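Local coordinates for glycoside Hydrolase (PDB 5TA0), which probably hydrolyses agarose-derived oligosaccharides, as a family 86 glycoside hydrolase of a human gut bacterium, at residues Trp260-Lys273 against Met306-Lys319. Numbering follows the deposited sequence.
Sequences WNARWKQFIDIAGK and MIEQYSMIKLGEVK
Tyr310 OH donates a hydrogen bond to Asp269 OD1 (2.5 Å). In one of its two conformers, Lys265 NZ donates to Tyr310 OH (3.0 Å) and makes a salt bridge with Asp269 OD2 (2.6 Å). In that conformer both carboxylate oxygens use their syn lone pairs. The carboxylate is turned 58° from the phenol ring. A water bridges Asp269 O and Lys314 NZ. Further along, in one of its two conformers, Lys319 NZ donates to Gly272 O (3.0 Å) and also to Met275 O.

The helices 264-271 and 306-315 cross at -35°. Both lie outside the parallel strands of the (alpha/beta)6 barrel, and Ile268 and Ser311 both touch strand 277-285. Packing is knobs-into-holes. Ile268 sits among Tyr310, Ser311, Lys314 and Leu315; Tyr310 sits among Trp260, Lys265, Ile268 and Asp269. With CG anti to the backbone N (chi1 -171°), the Tyr310 ring reaches across to helix 264-271. A phenylalanine here would probably leave Asp269 OD1 without its hydroxyl donor.

Met306 covers one face of the Trp260 indole. Met306 CE makes a CH-pi contact, 3.6 Å from the centroid of the Trp260 five-membered ring, and Met306 SD lies over the six-membered ring, a Met-aromatic contact. Tyr310 CB meets the indole edge at Trp260 CZ2 (3.5 Å). Trp260 NE1 is hydrogen-bonded to Tyr535 OH.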
loop_
_atom_site.group_PDB
_atom_site.type_symbol
_atom_site.label_atom_id
_atom_site.label_comp_id
_atom_site.label_asym_id
_atom_site.label_seq_id
_atom_site.Cartn_x
_atom_site.Cartn_y
_atom_site.Cartn_z
ATOM N N TRP A 260 16.645 -8.788 -5.789
ATOM C CA TRP A 260 15.527 -9.729 -5.781
ATOM C C TRP A 260 15.979 -11.116 -5.320
ATOM O O TRP A 260 15.393 -11.741 -4.421
ATOM C CB TRP A 260 14.883 -9.821 -7.156
ATOM C CG TRP A 260 13.993 -11.029 -7.259
ATOM C CD1 TRP A 260 14.319 -12.222 -7.840
ATOM C CD2 TRP A 260 12.678 -11.199 -6.696
ATOM N NE1 TRP A 260 13.290 -13.127 -7.687
ATOM C CE2 TRP A 260 12.280 -12.520 -6.979
ATOM C CE3 TRP A 260 11.803 -10.364 -5.978
ATOM C CZ2 TRP A 260 11.042 -13.027 -6.595
ATOM C CZ3 TRP A 260 10.560 -10.867 -5.609
ATOM C CH2 TRP A 260 10.196 -12.183 -5.918
ATOM N N ASN A 261 17.034 -11.632 -5.962
ATOM C CA ASN A 261 17.478 -12.991 -5.695
ATOM C C ASN A 261 17.962 -13.221 -4.271
ATOM O O ASN A 261 17.749 -14.307 -3.746
ATOM C CB ASN A 261 18.572 -13.403 -6.679
ATOM C CG ASN A 261 18.041 -13.704 -8.051
ATOM O OD1 ASN A 261 16.921 -14.174 -8.229
ATOM N ND2 ASN A 261 18.879 -13.455 -9.044
ATOM N N ALA A 262 18.555 -12.192 -3.660
ATOM C CA ALA A 262 19.087 -12.310 -2.300
ATOM C C ALA A 262 18.063 -12.062 -1.191
ATOM O O ALA A 262 18.286 -12.468 -0.057
ATOM C CB ALA A 262 20.238 -11.330 -2.121
ATOM N N ARG A 263 16.967 -11.371 -1.526
ATOM C CA ARG A 263 16.044 -10.843 -0.523
ATOM C C ARG A 263 14.652 -11.462 -0.689
ATOM O O ARG A 263 14.428 -12.555 -0.165
ATOM C CB ARG A 263 16.085 -9.320 -0.512
ATOM C CG ARG A 263 17.459 -8.784 -0.178
ATOM C CD ARG A 263 17.410 -7.295 -0.051
ATOM N NE ARG A 263 18.746 -6.741 0.102
ATOM C CZ ARG A 263 19.027 -5.591 0.708
ATOM N NH1 ARG A 263 18.099 -4.880 1.319
ATOM N NH2 ARG A 263 20.291 -5.172 0.756
ATOM N N TRP A 264 13.740 -10.823 -1.420
ATOM C CA TRP A 264 12.373 -11.370 -1.547
ATOM C C TRP A 264 12.303 -12.809 -2.061
ATOM O O TRP A 264 11.488 -13.603 -1.564
ATOM C CB TRP A 264 11.421 -10.421 -2.317
ATOM C CG TRP A 264 10.673 -9.551 -1.340
ATOM C CD1 TRP A 264 11.035 -8.317 -0.891
ATOM C CD2 TRP A 264 9.524 -9.928 -0.600
ATOM N NE1 TRP A 264 10.131 -7.864 0.052
ATOM C CE2 TRP A 264 9.204 -8.847 0.257
ATOM C CE3 TRP A 264 8.693 -11.056 -0.613
ATOM C CZ2 TRP A 264 8.150 -8.904 1.158
ATOM C CZ3 TRP A 264 7.631 -11.095 0.273
ATOM C CH2 TRP A 264 7.362 -10.020 1.131
ATOM N N LYS A 265 13.153 -13.178 -3.022
ATOM C CA LYS A 265 13.174 -14.571 -3.472
ATOM C C LYS A 265 13.453 -15.518 -2.291
ATOM O O LYS A 265 12.764 -16.525 -2.106
ATOM C CB LYS A 265 14.188 -14.771 -4.605
ATOM C CG LYS A 265 14.201 -16.176 -5.227
ATOM C CD LYS A 265 15.357 -16.992 -4.637
ATOM C CE LYS A 265 15.833 -18.214 -5.434
ATOM N NZ LYS A 265 14.933 -19.376 -5.462
ATOM N N GLN A 266 14.493 -15.212 -1.519
ATOM C CA GLN A 266 14.862 -16.017 -0.368
ATOM C C GLN A 266 13.829 -15.993 0.731
ATOM O O GLN A 266 13.610 -17.015 1.385
ATOM C CB GLN A 266 16.228 -15.580 0.202
ATOM C CG GLN A 266 17.400 -15.646 -0.768
ATOM C CD GLN A 266 17.592 -17.008 -1.395
ATOM O OE1 GLN A 266 17.417 -18.044 -0.749
ATOM N NE2 GLN A 266 17.905 -17.013 -2.677
ATOM N N PHE A 267 13.199 -14.835 0.973
ATOM C CA PHE A 267 12.175 -14.775 1.996
ATOM C C PHE A 267 10.981 -15.685 1.647
ATOM O O PHE A 267 10.504 -16.449 2.480
ATOM C CB PHE A 267 11.694 -13.349 2.208
ATOM C CG PHE A 267 10.614 -13.221 3.247
ATOM C CD1 PHE A 267 10.845 -13.505 4.577
ATOM C CD2 PHE A 267 9.346 -12.789 2.891
ATOM C CE1 PHE A 267 9.857 -13.348 5.540
ATOM C CE2 PHE A 267 8.348 -12.659 3.844
ATOM C CZ PHE A 267 8.592 -12.931 5.157
ATOM N N ILE A 268 10.561 -15.655 0.378
ATOM C CA ILE A 268 9.495 -16.539 -0.060
ATOM C C ILE A 268 9.940 -17.994 0.093
ATOM O O ILE A 268 9.155 -18.815 0.588
ATOM C CB ILE A 268 9.053 -16.181 -1.500
ATOM C CG1 ILE A 268 8.335 -14.811 -1.479
ATOM C CG2 ILE A 268 8.203 -17.269 -2.130
ATOM C CD1 ILE A 268 8.110 -14.188 -2.846
ATOM N N ASP A 269 11.178 -18.307 -0.318
ATOM C CA ASP A 269 11.659 -19.690 -0.237
ATOM C C ASP A 269 11.788 -20.208 1.191
ATOM O O ASP A 269 11.535 -21.372 1.447
ATOM C CB ASP A 269 13.021 -19.821 -0.907
ATOM C CG ASP A 269 12.976 -19.709 -2.416
ATOM O OD1 ASP A 269 11.882 -19.684 -3.028
ATOM O OD2 ASP A 269 14.061 -19.617 -3.021
ATOM N N ILE A 270 12.181 -19.338 2.109
ATOM C CA ILE A 270 12.470 -19.740 3.497
ATOM C C ILE A 270 11.252 -19.692 4.398
ATOM O O ILE A 270 10.970 -20.656 5.123
ATOM C CB ILE A 270 13.584 -18.858 4.078
ATOM C CG1 ILE A 270 14.907 -19.164 3.375
ATOM C CG2 ILE A 270 13.754 -19.056 5.582
ATOM C CD1 ILE A 270 15.929 -18.055 3.589
ATOM N N ALA A 271 10.529 -18.567 4.360
ATOM C CA ALA A 271 9.480 -18.280 5.340
ATOM C C ALA A 271 8.105 -18.136 4.688
ATOM O O ALA A 271 7.124 -18.023 5.418
ATOM C CB ALA A 271 9.839 -17.013 6.092
ATOM N N GLY A 272 8.006 -18.110 3.362
ATOM C CA GLY A 272 6.721 -17.822 2.732
ATOM C C GLY A 272 5.573 -18.701 3.179
ATOM O O GLY A 272 4.470 -18.234 3.432
ATOM N N LYS A 273 5.843 -19.987 3.283
ATOM C CA LYS A 273 4.839 -20.952 3.719
ATOM C C LYS A 273 4.351 -20.727 5.144
ATOM O O LYS A 273 3.279 -21.212 5.493
ATOM C CB LYS A 273 5.376 -22.396 3.578
ATOM C CG LYS A 273 6.495 -22.751 4.548
ATOM C CD LYS A 273 7.150 -24.114 4.305
ATOM C CE LYS A 273 8.080 -24.506 5.455
ATOM N NZ LYS A 273 8.998 -23.425 5.948
ATOM N N MET A 306 5.917 -9.097 -9.342
ATOM C CA MET A 306 6.980 -10.042 -9.107
ATOM C C MET A 306 6.769 -10.854 -7.840
ATOM O O MET A 306 6.967 -12.063 -7.824
ATOM C CB MET A 306 8.315 -9.296 -9.068
ATOM C CG MET A 306 9.502 -10.205 -9.256
ATOM S SD MET A 306 10.975 -9.323 -9.830
ATOM C CE MET A 306 11.971 -10.711 -10.391
ATOM N N ILE A 307 6.308 -10.183 -6.777
ATOM C CA ILE A 307 5.957 -10.901 -5.545
ATOM C C ILE A 307 4.873 -11.950 -5.860
ATOM O O ILE A 307 4.995 -13.118 -5.490
ATOM C CB ILE A 307 5.489 -9.953 -4.434
ATOM C CG1 ILE A 307 6.643 -9.050 -3.968
ATOM C CG2 ILE A 307 4.939 -10.728 -3.268
ATOM C CD1 ILE A 307 6.186 -7.954 -3.023
ATOM N N GLU A 308 3.818 -11.538 -6.564
ATOM C CA GLU A 308 2.721 -12.468 -6.872
ATOM C C GLU A 308 3.179 -13.622 -7.756
ATOM O O GLU A 308 2.846 -14.774 -7.472
ATOM C CB GLU A 308 1.591 -11.739 -7.571
ATOM C CG GLU A 308 0.856 -10.749 -6.687
ATOM C CD GLU A 308 -0.141 -9.883 -7.441
ATOM O OE1 GLU A 308 -0.698 -8.946 -6.793
ATOM O OE2 GLU A 308 -0.348 -10.056 -8.671
ATOM N N GLN A 309 3.926 -13.308 -8.819
ATOM C CA GLN A 309 4.331 -14.358 -9.754
ATOM C C GLN A 309 5.260 -15.379 -9.113
ATOM O O GLN A 309 5.097 -16.590 -9.333
ATOM C CB GLN A 309 5.006 -13.742 -10.981
ATOM C CG GLN A 309 5.622 -14.743 -11.969
ATOM C CD GLN A 309 4.587 -15.545 -12.733
ATOM O OE1 GLN A 309 3.996 -15.072 -13.696
ATOM N NE2 GLN A 309 4.368 -16.763 -12.298
ATOM N N TYR A 310 6.237 -14.909 -8.327
ATOM C CA TYR A 310 7.145 -15.865 -7.682
ATOM C C TYR A 310 6.444 -16.645 -6.573
ATOM O O TYR A 310 6.697 -17.850 -6.387
ATOM C CB TYR A 310 8.475 -15.258 -7.239
ATOM C CG TYR A 310 9.425 -16.322 -6.793
ATOM C CD1 TYR A 310 9.787 -16.463 -5.459
ATOM C CD2 TYR A 310 9.878 -17.277 -7.684
ATOM C CE1 TYR A 310 10.609 -17.494 -5.036
ATOM C CE2 TYR A 310 10.712 -18.293 -7.291
ATOM C CZ TYR A 310 11.074 -18.412 -5.973
ATOM O OH TYR A 310 11.887 -19.439 -5.564
ATOM N N SER A 311 5.515 -16.000 -5.851
ATOM C CA SER A 311 4.684 -16.732 -4.910
ATOM C C SER A 311 3.916 -17.860 -5.597
ATOM O O SER A 311 3.852 -18.971 -5.088
ATOM C CB SER A 311 3.740 -15.785 -4.183
ATOM O OG SER A 311 4.451 -14.804 -3.442
ATOM N N MET A 312 3.356 -17.567 -6.767
ATOM C CA MET A 312 2.696 -18.647 -7.517
ATOM C C MET A 312 3.651 -19.778 -7.866
ATOM O O MET A 312 3.347 -20.935 -7.645
ATOM C CB MET A 312 2.051 -18.091 -8.793
ATOM C CG MET A 312 0.766 -17.333 -8.514
ATOM S SD MET A 312 -0.625 -18.339 -7.938
ATOM C CE MET A 312 -0.920 -19.307 -9.415
ATOM N N ILE A 313 4.825 -19.447 -8.379
ATOM C CA ILE A 313 5.780 -20.489 -8.793
ATOM C C ILE A 313 6.218 -21.350 -7.594
ATOM O O ILE A 313 6.177 -22.572 -7.646
ATOM C CB ILE A 313 7.000 -19.866 -9.493
ATOM C CG1 ILE A 313 6.605 -19.329 -10.876
ATOM C CG2 ILE A 313 8.182 -20.851 -9.604
ATOM C CD1 ILE A 313 7.574 -18.357 -11.470
ATOM N N LYS A 314 6.622 -20.705 -6.503
ATOM C CA LYS A 314 7.209 -21.416 -5.377
ATOM C C LYS A 314 6.185 -21.943 -4.402
ATOM O O LYS A 314 6.303 -23.101 -3.941
ATOM C CB LYS A 314 8.198 -20.491 -4.656
ATOM C CG LYS A 314 8.859 -21.077 -3.415
ATOM C CD LYS A 314 9.699 -22.318 -3.708
ATOM C CE LYS A 314 10.326 -22.819 -2.425
ATOM N NZ LYS A 314 11.137 -24.052 -2.647
ATOM N N LEU A 315 5.230 -21.093 -3.990
ATOM C CA LEU A 315 4.234 -21.486 -2.986
ATOM C C LEU A 315 2.958 -22.069 -3.598
ATOM O O LEU A 315 2.160 -22.672 -2.897
ATOM C CB LEU A 315 3.837 -20.294 -2.106
ATOM C CG LEU A 315 5.019 -19.550 -1.474
ATOM C CD1 LEU A 315 4.492 -18.338 -0.702
ATOM C CD2 LEU A 315 5.809 -20.486 -0.563
ATOM N N GLY A 316 2.734 -21.814 -4.878
ATOM C CA GLY A 316 1.491 -22.224 -5.542
ATOM C C GLY A 316 0.293 -21.357 -5.271
ATOM O O GLY A 316 -0.827 -21.751 -5.614
ATOM N N GLU A 317 0.473 -20.173 -4.688
ATOM C CA GLU A 317 -0.651 -19.294 -4.389
ATOM C C GLU A 317 -0.134 -17.891 -4.149
ATOM O O GLU A 317 1.012 -17.732 -3.682
ATOM C CB GLU A 317 -1.400 -19.775 -3.143
ATOM C CG GLU A 317 -0.635 -19.551 -1.847
ATOM C CD GLU A 317 -1.171 -20.351 -0.675
ATOM O OE1 GLU A 317 -2.297 -20.886 -0.748
ATOM O OE2 GLU A 317 -0.439 -20.460 0.335
ATOM N N VAL A 318 -0.981 -16.897 -4.416
ATOM C CA VAL A 318 -0.693 -15.484 -4.091
ATOM C C VAL A 318 -1.030 -15.263 -2.633
ATOM O O VAL A 318 -2.152 -15.607 -2.191
ATOM C CB VAL A 318 -1.510 -14.515 -4.944
ATOM C CG1 VAL A 318 -1.329 -13.065 -4.486
ATOM C CG2 VAL A 318 -1.123 -14.641 -6.410
ATOM N N LYS A 319 -0.104 -14.679 -1.896
ATOM C CA LYS A 319 -0.287 -14.384 -0.485
ATOM C C LYS A 319 -0.926 -12.998 -0.328
ATOM O O LYS A 319 -0.545 -12.074 -1.039
ATOM C CB LYS A 319 1.105 -14.382 0.144
ATOM C CG LYS A 319 1.126 -14.371 1.649
ATOM C CD LYS A 319 0.803 -15.731 2.243
ATOM C CE LYS A 319 1.863 -16.784 1.956
ATOM N NZ LYS A 319 1.583 -18.052 2.693
HETATM O O HOH W 1 12.231 -23.746 -0.036
#